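Local coordinates for metallo-carboxypeptidase (Pseudomonas aeruginosa, PDB 4A38), which probably acts as a zinc-dependent carboxypeptidase of the M14 family, removing residues from the C-terminal ends of peptide or protein substrates, at residues 173-178 / 187-192; 241-246 / 255-260; 270-275 / 345-350; 282-287 / 317-322. One frame throughout, in Å; residues are numbered along the deposited sequence.

In the fold
Interactions 1 and 3 are buried in the core and share one sheet: strand 171-177 pairs with 268-275, which pairs in turn with 343-350. Interaction 1 packs a helix on that sheet, mostly through apolar side chains; interaction 3 is a backbone ladder with an apolar face on one side and the zinc site on the other. Interaction 4, at the surface, joins edge strand 282-284 of the same sheet, next to 343-350, to an irregular loop through aromatic rings and one carboxylate bond; it lies within the loop that interaction 3 closes. Interaction 2, largely buried, its centre about 19 Å from that of the chain, ties a loop to helix 252-264. Interactions 2, 3 and 4 all reach the bound L-benzylsuccinic acid.

Interaction 1: residues 173-178 / 187-192; sequences LWVIAQ and EWFMEG
Val175 CG1 approaches the Phe189 ring obliquely, 4.3 Å from Phe189 CE1, while the sulfur of Met190 lies in the ring plane at its edge. The other flat pair, the amide of Gln178 and the carboxylate of Glu187, stands nearly perpendicular (89°). Between these two ends Met190 fills the gap between strand and helix. Its chain bends at chi2 (-58°) and again at chi3, which lets it slide along Val175 in the opposite direction. Met190 CG rests on Ala177 CB at 3.5 Å. Met190 SD lies 3.6 Å from Val175 CG1, and Met190 CE ends near Val175 O. A flexible, unbranched thioether suits this curved path, and small Ala177 lets the helix come close. At the strand's end, Glu187 N donates to Gln178 OE1 (3.2 Å) along a bent path of 137°. NE2 of the same amide bonds Pro181 O, while the Glu187 carboxylate turns to Arg128 and His131. Chemically, then, strand and helix are held by a small apolar patch, Val175 and Ala177 against Met190 and, more distantly, Phe189. The one bond between them engages a helical N-H; together with the Pro181 bond it helps set the amide's rotation, close to the zinc ligands His180 and Glu183.

Interaction 2: residues 241-246 / 255-260; sequences RAWLEP and WFVQQE. With BZS (L-benzylsuccinic acid), chain D.
The irregular segment 241-246 runs up to the helical segment 255-260 most closely at its end, where the CA atoms of Pro246 and Trp255 are 5.2 Å apart. Gln258 carries the polar part of the contact. Its chain is extended beyond CG (chi2 -169°) and reaches across to the loop, where Gln258 NE2 donates to Trp243 O at 2.9 Å. The donor sits in the carbonyl plane, on a lone pair, though the oxygen lies 20° out of the amide plane. The same amide is turned 24° from the Trp243 indole, with Gln258 NE2 3.6 Å from Trp243 CE3. A glutamine suits this place because its extended chain carries an N-H to the carbonyl while its CG and amide pass obliquely along the indole. At the far end of the indole Trp243 CH2 meets Val257 CG1 at 4.0 Å, while Trp243 NE1 is bonded to Gln179. Pro246 crosses Trp255 at about a right angle: Pro246 CB is 3.6 Å from Trp255 CE3, and the proline oxygen lies at the indole edge. At the other end of the loop Arg241 faces the inhibitor. Arg241 NH1 donates to O4 of L-benzylsuccinic acid (3.0 Å) and Arg241 NH2 to its O3 (3.2 Å), an end-on, bidentate pairing at the guanidinium edge. Arg231 and Asn240 bind the same ligand, consistent with the M14 carboxypeptidase pocket for a substrate's C-terminal carboxylate, formed partly by an adjacent asparagine and arginine.

Interaction 3: residues 270-275 / 345-350; sequences LDIHGD and FTIEMP. With ZN (zinc ion), chain C; BZS (L-benzylsuccinic acid), chain D.
Backbone bonds come first: Asp271 N reaches Phe345 O (2.8 Å), Asp271 O accepts Ile347 N, and the ladder runs on through His273 N to Ile347 O (2.7 Å). Met349 N to His273 O is longer, at 3.3 Å, before Asp275 N closes the parallel pairing on Met349 O. Apolar contacts occupy one face. Ile272 and Ile347 lie side by side, and Ile272 CG2 touches Met349 CE at 3.6 Å; beta-branched isoleucines suit extended strands, and helix 185-196 packs on Ile272 and Met349. Polar groups fill the other face. His273 gives ND1 to the zinc ion at 2.3 Å, with His180, Glu183 and both oxygens of one inhibitor carboxylate as further ligands. Its NE2 donates almost straight (172°) to Asp271 OD2, in the ring plane but from above the carboxylate plane. Glu348, predicted to be the proton donor or acceptor, bends at chi2 (-83°), which turns its carboxylate toward the neighbouring strand at Gly274 and sets Glu348 OE2 3.1 Å from inhibitor O1. With both ring nitrogens engaged, the rotation of His273 is fixed, and the carboxylate of Asp271 would probably make ND1 a better electron donor to the metal.

Interaction 4: residues 282-287 / 317-322; sequences FAAGCE and HGYPRS. With BZS (L-benzylsuccinic acid), chain D.
Packing is tightest where the Phe282 ring meets Gly318 and Tyr319. Gly318 CA lies over one face of the Phe282 ring, 3.6 Å from the centroid, a CH-pi contact that glycine, with only hydrogens on its CA, makes flush. A chi1 of 62° places CG between the backbone N and the carbonyl carbon, which turns the ring toward the loop; Phe282 CB is 3.2 Å from His317 O. The rim of the same ring points into the face of Tyr319: the planes stand at 89°, a T-shaped stack with centroids 5.0 Å apart. Ala284 CB adds a lighter touch at the Tyr319 ring edge, at 4.3 Å from Tyr319 CD2. Strand 282-284 is the outermost strand of the carboxypeptidase sheet, antiparallel to 343-350, and the loop packed on it brings Tyr319 beside the active site. Tyr319 OH bonds Asp275 OD1, with a weak bond to Glu348, and comes 3.3 Å from C2 of L-benzylsuccinic acid; M14 enzymes commonly place a tyrosine at this pocket. Toward the solvent the contact thins to Glu287, Arg321 and Ser322. Here one strong bond does the work: Ser322 N donates to Glu287 OE2 at 2.6 Å, nearly straight (169°) and on the anti side of the carboxylate. Arg321 crosses Glu287 obliquely, Arg321 CB 3.8 Å from Glu287 OE2, but its guanidinium makes no salt bridge with Glu287, Arg321 NH1 staying 4.9 Å from Glu287 OE1.

Interaction 1: residues 173-178 / 187-192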
# COMPACT_ATOMS: atom_id res chain seq x y z
N LEU A 173 3.86 16.43 9.47
CA LEU A 173 3.70 15.75 8.20
C LEU A 173 3.22 14.32 8.43
O LEU A 173 3.97 13.49 8.95
CB LEU A 173 5.03 15.77 7.43
CG LEU A 173 5.80 17.09 7.39
CD1 LEU A 173 7.00 16.95 6.47
CD2 LEU A 173 4.89 18.23 6.93
N TRP A 174 1.98 14.04 8.04
CA TRP A 174 1.39 12.70 8.22
C TRP A 174 1.44 11.79 6.99
O TRP A 174 1.16 12.21 5.87
CB TRP A 174 -0.07 12.82 8.68
CG TRP A 174 -0.24 13.43 10.05
CD1 TRP A 174 0.02 14.72 10.41
CD2 TRP A 174 -0.76 12.78 11.21
NE1 TRP A 174 -0.31 14.92 11.73
CE2 TRP A 174 -0.79 13.74 12.25
CE3 TRP A 174 -1.21 11.48 11.49
CZ2 TRP A 174 -1.25 13.44 13.54
CZ3 TRP A 174 -1.66 11.18 12.77
CH2 TRP A 174 -1.68 12.16 13.78
N VAL A 175 1.77 10.53 7.24
CA VAL A 175 1.85 9.52 6.20
C VAL A 175 1.28 8.23 6.76
O VAL A 175 1.85 7.67 7.68
CB VAL A 175 3.31 9.25 5.80
CG1 VAL A 175 3.36 8.23 4.68
CG2 VAL A 175 4.01 10.54 5.41
N ILE A 176 0.16 7.75 6.22
CA ILE A 176 -0.42 6.50 6.70
C ILE A 176 -0.54 5.54 5.51
O ILE A 176 -0.65 5.98 4.35
CB ILE A 176 -1.81 6.72 7.38
CG1 ILE A 176 -2.93 6.84 6.34
CG2 ILE A 176 -1.74 7.96 8.26
CD1 ILE A 176 -2.66 7.85 5.25
N ALA A 177 -0.51 4.25 5.80
CA ALA A 177 -0.54 3.29 4.71
C ALA A 177 -1.34 2.01 4.87
O ALA A 177 -1.57 1.52 5.97
CB ALA A 177 0.89 2.93 4.33
N GLN A 178 -1.76 1.51 3.72
CA GLN A 178 -2.50 0.25 3.58
C GLN A 178 -3.84 0.12 4.29
O GLN A 178 -4.10 -0.90 4.96
CB GLN A 178 -1.56 -0.92 3.96
CG GLN A 178 -1.78 -2.22 3.17
CD GLN A 178 -0.60 -3.19 3.30
OE1 GLN A 178 0.54 -2.77 3.41
NE2 GLN A 178 -0.88 -4.50 3.29
N GLU A 187 2.88 -0.79 2.60
CA GLU A 187 3.78 -0.89 3.75
C GLU A 187 5.24 -0.94 3.31
O GLU A 187 6.12 -0.47 4.03
CB GLU A 187 3.45 -2.09 4.66
CG GLU A 187 4.37 -2.14 5.90
CD GLU A 187 3.67 -2.68 7.15
OE1 GLU A 187 2.82 -3.60 7.02
OE2 GLU A 187 3.98 -2.20 8.26
N TRP A 188 5.50 -1.50 2.13
CA TRP A 188 6.87 -1.54 1.62
C TRP A 188 7.39 -0.10 1.49
O TRP A 188 8.53 0.20 1.84
CB TRP A 188 6.94 -2.26 0.26
CG TRP A 188 6.90 -3.75 0.38
CD1 TRP A 188 5.87 -4.58 0.02
CD2 TRP A 188 7.91 -4.58 0.95
NE1 TRP A 188 6.20 -5.88 0.34
CE2 TRP A 188 7.44 -5.91 0.91
CE3 TRP A 188 9.18 -4.33 1.50
CZ2 TRP A 188 8.19 -6.98 1.40
CZ3 TRP A 188 9.92 -5.40 1.98
CH2 TRP A 188 9.43 -6.71 1.92
N PHE A 189 6.52 0.79 1.02
CA PHE A 189 6.82 2.21 0.86
C PHE A 189 7.25 2.76 2.24
O PHE A 189 8.25 3.46 2.35
CB PHE A 189 5.54 2.91 0.35
CG PHE A 189 5.63 4.42 0.27
CD1 PHE A 189 5.46 5.21 1.41
CD2 PHE A 189 5.85 5.06 -0.95
CE1 PHE A 189 5.50 6.60 1.34
CE2 PHE A 189 5.89 6.47 -1.03
CZ PHE A 189 5.72 7.23 0.11
N MET A 190 6.48 2.43 3.28
CA MET A 190 6.80 2.88 4.63
C MET A 190 8.15 2.34 5.14
O MET A 190 8.89 3.06 5.80
CB MET A 190 5.69 2.47 5.60
CG MET A 190 4.31 2.99 5.22
SD MET A 190 4.28 4.79 5.11
CE MET A 190 3.80 5.25 6.80
N GLU A 191 8.47 1.09 4.83
CA GLU A 191 9.75 0.52 5.24
C GLU A 191 10.90 1.33 4.67
O GLU A 191 11.86 1.65 5.37
CB GLU A 191 9.89 -0.93 4.77
CG GLU A 191 11.26 -1.54 5.03
CD GLU A 191 11.29 -3.03 4.79
OE1 GLU A 191 10.39 -3.74 5.30
OE2 GLU A 191 12.21 -3.51 4.09
N GLY A 192 10.80 1.65 3.38
CA GLY A 192 11.84 2.43 2.75
C GLY A 192 11.95 3.80 3.39
O GLY A 192 13.04 4.29 3.67

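Interaction 2: residues 241-246 / 255-260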
# COMPACT_ATOMS: atom_id res chain seq x y z
N ARG A 241 -13.55 4.91 3.32
CA ARG A 241 -14.91 5.35 3.05
C ARG A 241 -15.51 5.68 4.41
O ARG A 241 -16.69 5.99 4.52
CB ARG A 241 -15.74 4.23 2.38
CG ARG A 241 -15.38 3.93 0.94
CD ARG A 241 -15.66 5.10 0.00
NE ARG A 241 -15.32 4.76 -1.38
CZ ARG A 241 -14.09 4.63 -1.84
NH1 ARG A 241 -13.04 4.80 -1.05
NH2 ARG A 241 -13.89 4.30 -3.11
N ALA A 242 -14.69 5.62 5.45
CA ALA A 242 -15.14 5.87 6.81
C ALA A 242 -14.64 7.15 7.46
O ALA A 242 -14.86 7.37 8.65
CB ALA A 242 -14.77 4.69 7.70
N TRP A 243 -13.98 8.01 6.68
CA TRP A 243 -13.43 9.24 7.25
C TRP A 243 -14.46 10.31 7.60
O TRP A 243 -14.23 11.11 8.49
CB TRP A 243 -12.32 9.79 6.34
CG TRP A 243 -11.12 8.86 6.32
CD1 TRP A 243 -11.07 7.59 5.80
CD2 TRP A 243 -9.88 9.03 7.03
NE1 TRP A 243 -9.90 6.96 6.16
CE2 TRP A 243 -9.15 7.83 6.91
CE3 TRP A 243 -9.33 10.09 7.77
CZ2 TRP A 243 -7.90 7.65 7.50
CZ3 TRP A 243 -8.06 9.91 8.35
CH2 TRP A 243 -7.37 8.69 8.21
N LEU A 244 -15.60 10.30 6.93
CA LEU A 244 -16.61 11.30 7.25
C LEU A 244 -17.34 10.88 8.52
O LEU A 244 -17.64 11.72 9.37
CB LEU A 244 -17.60 11.46 6.10
CG LEU A 244 -18.23 12.85 6.04
CD1 LEU A 244 -17.13 13.92 5.93
CD2 LEU A 244 -19.17 12.91 4.85
N GLU A 245 -17.61 9.58 8.64
CA GLU A 245 -18.29 9.05 9.81
C GLU A 245 -17.57 7.86 10.42
O GLU A 245 -18.00 6.71 10.27
CB GLU A 245 -19.72 8.65 9.47
CG GLU A 245 -20.60 9.83 9.08
CD GLU A 245 -22.05 9.43 8.94
OE1 GLU A 245 -22.71 9.20 9.98
OE2 GLU A 245 -22.53 9.33 7.78
N PRO A 246 -16.45 8.12 11.11
CA PRO A 246 -15.68 7.03 11.74
C PRO A 246 -16.45 6.38 12.88
O PRO A 246 -17.22 7.02 13.59
CB PRO A 246 -14.40 7.72 12.21
CG PRO A 246 -14.81 9.16 12.38
CD PRO A 246 -15.72 9.40 11.20
N TRP A 255 -10.87 5.79 13.38
CA TRP A 255 -11.28 6.57 14.55
C TRP A 255 -10.05 6.99 15.36
O TRP A 255 -9.91 8.16 15.73
CB TRP A 255 -12.23 5.73 15.40
CG TRP A 255 -12.72 6.41 16.61
CD1 TRP A 255 -12.15 6.39 17.84
CD2 TRP A 255 -13.85 7.28 16.70
NE1 TRP A 255 -12.85 7.20 18.70
CE2 TRP A 255 -13.90 7.76 18.03
CE3 TRP A 255 -14.83 7.71 15.80
CZ2 TRP A 255 -14.89 8.65 18.48
CZ3 TRP A 255 -15.82 8.60 16.24
CH2 TRP A 255 -15.84 9.05 17.57
N PHE A 256 -9.15 6.04 15.60
CA PHE A 256 -7.91 6.30 16.34
C PHE A 256 -7.10 7.41 15.67
O PHE A 256 -6.76 8.41 16.31
CB PHE A 256 -7.07 5.01 16.39
CG PHE A 256 -5.62 5.24 16.76
CD1 PHE A 256 -5.28 5.72 18.02
CD2 PHE A 256 -4.61 4.94 15.85
CE1 PHE A 256 -3.94 5.90 18.36
CE2 PHE A 256 -3.27 5.12 16.19
CZ PHE A 256 -2.93 5.60 17.44
N VAL A 257 -6.80 7.25 14.38
CA VAL A 257 -6.02 8.24 13.66
C VAL A 257 -6.65 9.63 13.68
O VAL A 257 -5.95 10.63 13.80
CB VAL A 257 -5.78 7.80 12.20
CG1 VAL A 257 -5.01 8.87 11.44
CG2 VAL A 257 -4.98 6.50 12.19
N GLN A 258 -7.97 9.72 13.60
CA GLN A 258 -8.61 11.03 13.61
C GLN A 258 -8.52 11.72 14.98
O GLN A 258 -8.42 12.96 15.04
CB GLN A 258 -10.07 10.95 13.13
CG GLN A 258 -10.20 10.84 11.60
CD GLN A 258 -11.63 11.01 11.11
OE1 GLN A 258 -12.38 11.84 11.63
NE2 GLN A 258 -12.01 10.24 10.10
N GLN A 259 -8.53 10.95 16.06
CA GLN A 259 -8.42 11.56 17.38
C GLN A 259 -7.02 12.16 17.53
O GLN A 259 -6.86 13.26 18.04
CB GLN A 259 -8.64 10.53 18.49
CG GLN A 259 -9.87 9.64 18.29
CD GLN A 259 -11.11 10.41 17.87
OE1 GLN A 259 -11.80 10.02 16.92
NE2 GLN A 259 -11.41 11.49 18.58
N GLU A 260 -6.00 11.44 17.09
CA GLU A 260 -4.63 11.95 17.19
C GLU A 260 -4.42 13.16 16.28
O GLU A 260 -3.74 14.13 16.65
CB GLU A 260 -3.63 10.85 16.85
CG GLU A 260 -3.73 9.61 17.75
CD GLU A 260 -3.64 9.95 19.23
OE1 GLU A 260 -2.75 10.74 19.61
OE2 GLU A 260 -4.46 9.43 20.02
C1 BZS D . -7.56 2.70 -4.00
C2 BZS D . -8.16 3.95 -4.63
CA BZS D . -8.70 4.86 -3.53
C BZS D . -9.99 4.27 -2.95
CB BZS D . -8.98 6.27 -4.06
O1 BZS D . -6.31 2.59 -3.98
O2 BZS D . -8.35 1.87 -3.51
O3 BZS D . -10.84 3.84 -3.76
O4 BZS D . -10.12 4.27 -1.71

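Interaction 3: residues 270-275 / 345-350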
# COMPACT_ATOMS: atom_id res chain seq x y z
N LEU A 270 -0.29 12.28 3.33
CA LEU A 270 -0.16 11.36 2.20
C LEU A 270 -0.81 10.03 2.59
O LEU A 270 -0.54 9.49 3.67
CB LEU A 270 1.32 11.13 1.86
CG LEU A 270 2.20 12.36 1.56
CD1 LEU A 270 3.57 11.90 1.07
CD2 LEU A 270 1.54 13.22 0.50
N ASP A 271 -1.70 9.51 1.73
CA ASP A 271 -2.38 8.24 1.99
C ASP A 271 -1.83 7.30 0.93
O ASP A 271 -2.07 7.49 -0.26
CB ASP A 271 -3.89 8.43 1.83
CG ASP A 271 -4.69 7.23 2.29
OD1 ASP A 271 -4.15 6.35 3.00
OD2 ASP A 271 -5.89 7.16 1.94
N ILE A 272 -1.07 6.30 1.36
CA ILE A 272 -0.43 5.37 0.44
C ILE A 272 -1.26 4.15 0.07
O ILE A 272 -1.64 3.35 0.94
CB ILE A 272 0.95 4.93 0.99
CG1 ILE A 272 2.00 6.05 0.85
CG2 ILE A 272 1.48 3.77 0.17
CD1 ILE A 272 1.64 7.40 1.38
N HIS A 273 -1.53 4.00 -1.23
CA HIS A 273 -2.33 2.90 -1.74
C HIS A 273 -1.64 2.19 -2.91
O HIS A 273 -0.50 2.51 -3.27
CB HIS A 273 -3.70 3.39 -2.24
CG HIS A 273 -4.56 3.99 -1.17
ND1 HIS A 273 -5.74 3.40 -0.76
CD2 HIS A 273 -4.47 5.15 -0.48
CE1 HIS A 273 -6.33 4.17 0.14
NE2 HIS A 273 -5.58 5.24 0.32
N GLY A 274 -2.35 1.23 -3.49
CA GLY A 274 -1.86 0.48 -4.63
C GLY A 274 -3.02 0.35 -5.59
O GLY A 274 -4.16 0.12 -5.17
N ASP A 275 -2.77 0.52 -6.89
CA ASP A 275 -3.85 0.40 -7.87
C ASP A 275 -3.67 -0.83 -8.76
O ASP A 275 -2.62 -1.01 -9.37
CB ASP A 275 -3.93 1.65 -8.75
CG ASP A 275 -5.11 1.60 -9.72
OD1 ASP A 275 -6.26 1.82 -9.28
OD2 ASP A 275 -4.89 1.31 -10.91
N PHE A 345 -2.47 14.06 -0.59
CA PHE A 345 -2.46 13.21 -1.77
C PHE A 345 -2.68 11.76 -1.41
O PHE A 345 -2.41 11.33 -0.28
CB PHE A 345 -1.09 13.23 -2.45
CG PHE A 345 -0.88 14.35 -3.39
CD1 PHE A 345 -1.51 14.36 -4.63
CD2 PHE A 345 -0.00 15.38 -3.07
CE1 PHE A 345 -1.26 15.37 -5.55
CE2 PHE A 345 0.25 16.41 -3.97
CZ PHE A 345 -0.37 16.40 -5.21
N THR A 346 -3.27 11.00 -2.41
CA THR A 346 -3.39 9.56 -2.27
C THR A 346 -2.30 9.12 -3.25
O THR A 346 -2.33 9.46 -4.43
CB THR A 346 -4.75 9.01 -2.73
OG1 THR A 346 -5.80 9.57 -1.94
CG2 THR A 346 -4.78 7.54 -2.58
N ILE A 347 -1.21 8.39 -2.73
CA ILE A 347 -0.14 7.92 -3.59
C ILE A 347 -0.50 6.53 -4.10
O ILE A 347 -0.91 5.66 -3.33
CB ILE A 347 1.20 7.88 -2.83
CG1 ILE A 347 1.56 9.28 -2.33
CG2 ILE A 347 2.31 7.34 -3.73
CD1 ILE A 347 1.73 10.30 -3.44
N GLU A 348 -0.36 6.33 -5.40
CA GLU A 348 -0.70 5.05 -5.99
C GLU A 348 0.46 4.35 -6.66
O GLU A 348 1.11 4.90 -7.55
CB GLU A 348 -1.82 5.23 -7.02
CG GLU A 348 -3.12 5.78 -6.47
CD GLU A 348 -3.98 4.72 -5.86
OE1 GLU A 348 -3.55 3.54 -5.82
OE2 GLU A 348 -5.10 5.05 -5.43
N MET A 349 0.72 3.12 -6.24
CA MET A 349 1.77 2.31 -6.84
C MET A 349 1.06 1.16 -7.57
O MET A 349 0.04 0.64 -7.10
CB MET A 349 2.73 1.80 -5.77
CG MET A 349 3.70 2.86 -5.25
SD MET A 349 4.64 2.29 -3.79
CE MET A 349 3.31 2.29 -2.57
N PRO A 350 1.57 0.76 -8.74
CA PRO A 350 0.98 -0.32 -9.55
C PRO A 350 1.22 -1.76 -9.13
O PRO A 350 2.28 -2.10 -8.62
CB PRO A 350 1.57 -0.05 -10.92
CG PRO A 350 2.98 0.39 -10.57
CD PRO A 350 2.72 1.38 -9.44
ZN ZN C . -6.51 1.56 -1.84
C1 BZS D . -7.56 2.70 -4.00
C2 BZS D . -8.16 3.95 -4.63
CA BZS D . -8.70 4.86 -3.53
C BZS D . -9.99 4.27 -2.95
CB BZS D . -8.98 6.27 -4.06
O1 BZS D . -6.31 2.59 -3.98
O2 BZS D . -8.35 1.87 -3.51
O3 BZS D . -10.84 3.84 -3.76
O4 BZS D . -10.12 4.27 -1.71

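Interaction 4: residues 282-287 / 317-322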
# COMPACT_ATOMS: atom_id res chain seq x y z
N PHE A 282 1.35 7.20 -9.62
CA PHE A 282 0.75 8.52 -9.74
C PHE A 282 0.17 9.01 -8.43
O PHE A 282 0.18 8.28 -7.42
CB PHE A 282 -0.35 8.52 -10.83
CG PHE A 282 -1.50 7.59 -10.54
CD1 PHE A 282 -1.42 6.24 -10.85
CD2 PHE A 282 -2.69 8.08 -9.98
CE1 PHE A 282 -2.51 5.38 -10.61
CE2 PHE A 282 -3.78 7.24 -9.74
CZ PHE A 282 -3.69 5.88 -10.06
N ALA A 283 -0.35 10.23 -8.43
CA ALA A 283 -0.92 10.80 -7.22
C ALA A 283 -2.23 11.52 -7.49
O ALA A 283 -2.32 12.33 -8.41
CB ALA A 283 0.07 11.75 -6.57
N ALA A 284 -3.24 11.22 -6.69
CA ALA A 284 -4.53 11.87 -6.83
C ALA A 284 -4.56 13.00 -5.80
O ALA A 284 -4.06 12.83 -4.69
CB ALA A 284 -5.66 10.88 -6.57
N GLY A 285 -5.14 14.14 -6.18
CA GLY A 285 -5.20 15.28 -5.29
C GLY A 285 -6.58 15.55 -4.71
O GLY A 285 -7.42 14.66 -4.68
N CYS A 286 -6.80 16.78 -4.26
CA CYS A 286 -8.07 17.18 -3.66
C CYS A 286 -8.82 18.20 -4.51
O CYS A 286 -9.63 18.96 -3.98
CB CYS A 286 -7.84 17.81 -2.28
SG CYS A 286 -7.19 16.74 -0.94
N GLU A 287 -8.57 18.23 -5.82
CA GLU A 287 -9.21 19.23 -6.66
C GLU A 287 -10.74 19.25 -6.61
O GLU A 287 -11.36 20.19 -7.10
CB GLU A 287 -8.75 19.10 -8.12
CG GLU A 287 -9.40 17.99 -8.93
CD GLU A 287 -9.03 16.61 -8.43
OE1 GLU A 287 -7.92 16.47 -7.87
OE2 GLU A 287 -9.83 15.67 -8.62
N HIS A 317 -0.76 9.75 -16.46
CA HIS A 317 -1.87 8.85 -16.13
C HIS A 317 -2.28 8.84 -14.68
O HIS A 317 -1.48 9.07 -13.77
CB HIS A 317 -1.53 7.42 -16.55
CG HIS A 317 -1.34 7.26 -18.02
ND1 HIS A 317 -0.41 7.98 -18.73
CD2 HIS A 317 -1.98 6.47 -18.92
CE1 HIS A 317 -0.48 7.64 -20.01
NE2 HIS A 317 -1.42 6.73 -20.15
N GLY A 318 -3.55 8.52 -14.46
CA GLY A 318 -4.10 8.47 -13.12
C GLY A 318 -5.61 8.37 -13.20
O GLY A 318 -6.16 8.03 -14.25
N TYR A 319 -6.28 8.67 -12.09
CA TYR A 319 -7.74 8.63 -12.06
C TYR A 319 -8.32 9.91 -12.66
O TYR A 319 -7.67 10.96 -12.65
CB TYR A 319 -8.25 8.52 -10.62
CG TYR A 319 -7.78 7.30 -9.84
CD1 TYR A 319 -7.84 6.03 -10.41
CD2 TYR A 319 -7.33 7.43 -8.52
CE1 TYR A 319 -7.46 4.90 -9.67
CE2 TYR A 319 -6.95 6.31 -7.78
CZ TYR A 319 -7.02 5.04 -8.36
OH TYR A 319 -6.66 3.93 -7.62
N PRO A 320 -9.55 9.83 -13.21
CA PRO A 320 -10.19 11.01 -13.80
C PRO A 320 -10.28 12.05 -12.68
O PRO A 320 -10.50 11.69 -11.53
CB PRO A 320 -11.57 10.48 -14.21
CG PRO A 320 -11.34 9.01 -14.41
CD PRO A 320 -10.45 8.67 -13.25
N ARG A 321 -10.10 13.33 -13.00
CA ARG A 321 -10.18 14.33 -11.95
C ARG A 321 -11.61 14.59 -11.52
O ARG A 321 -12.56 14.33 -12.27
CB ARG A 321 -9.54 15.65 -12.39
CG ARG A 321 -10.40 16.48 -13.34
CD ARG A 321 -9.69 17.78 -13.72
NE ARG A 321 -8.32 17.50 -14.12
CZ ARG A 321 -7.24 17.83 -13.42
NH1 ARG A 321 -7.37 18.48 -12.26
NH2 ARG A 321 -6.03 17.50 -13.86
N SER A 322 -11.76 15.11 -10.31
CA SER A 322 -13.07 15.42 -9.78
C SER A 322 -13.51 16.83 -10.18
O SER A 322 -12.70 17.76 -10.20
CB SER A 322 -13.05 15.31 -8.26
OG SER A 322 -14.22 15.92 -7.73
C1 BZS D . -7.56 2.70 -4.00
C2 BZS D . -8.16 3.95 -4.63
CA BZS D . -8.70 4.86 -3.53
C BZS D . -9.99 4.27 -2.95
CB BZS D . -8.98 6.27 -4.06
O1 BZS D . -6.31 2.59 -3.98
O2 BZS D . -8.35 1.87 -3.51
O3 BZS D . -10.84 3.84 -3.76
O4 BZS D . -10.12 4.27 -1.71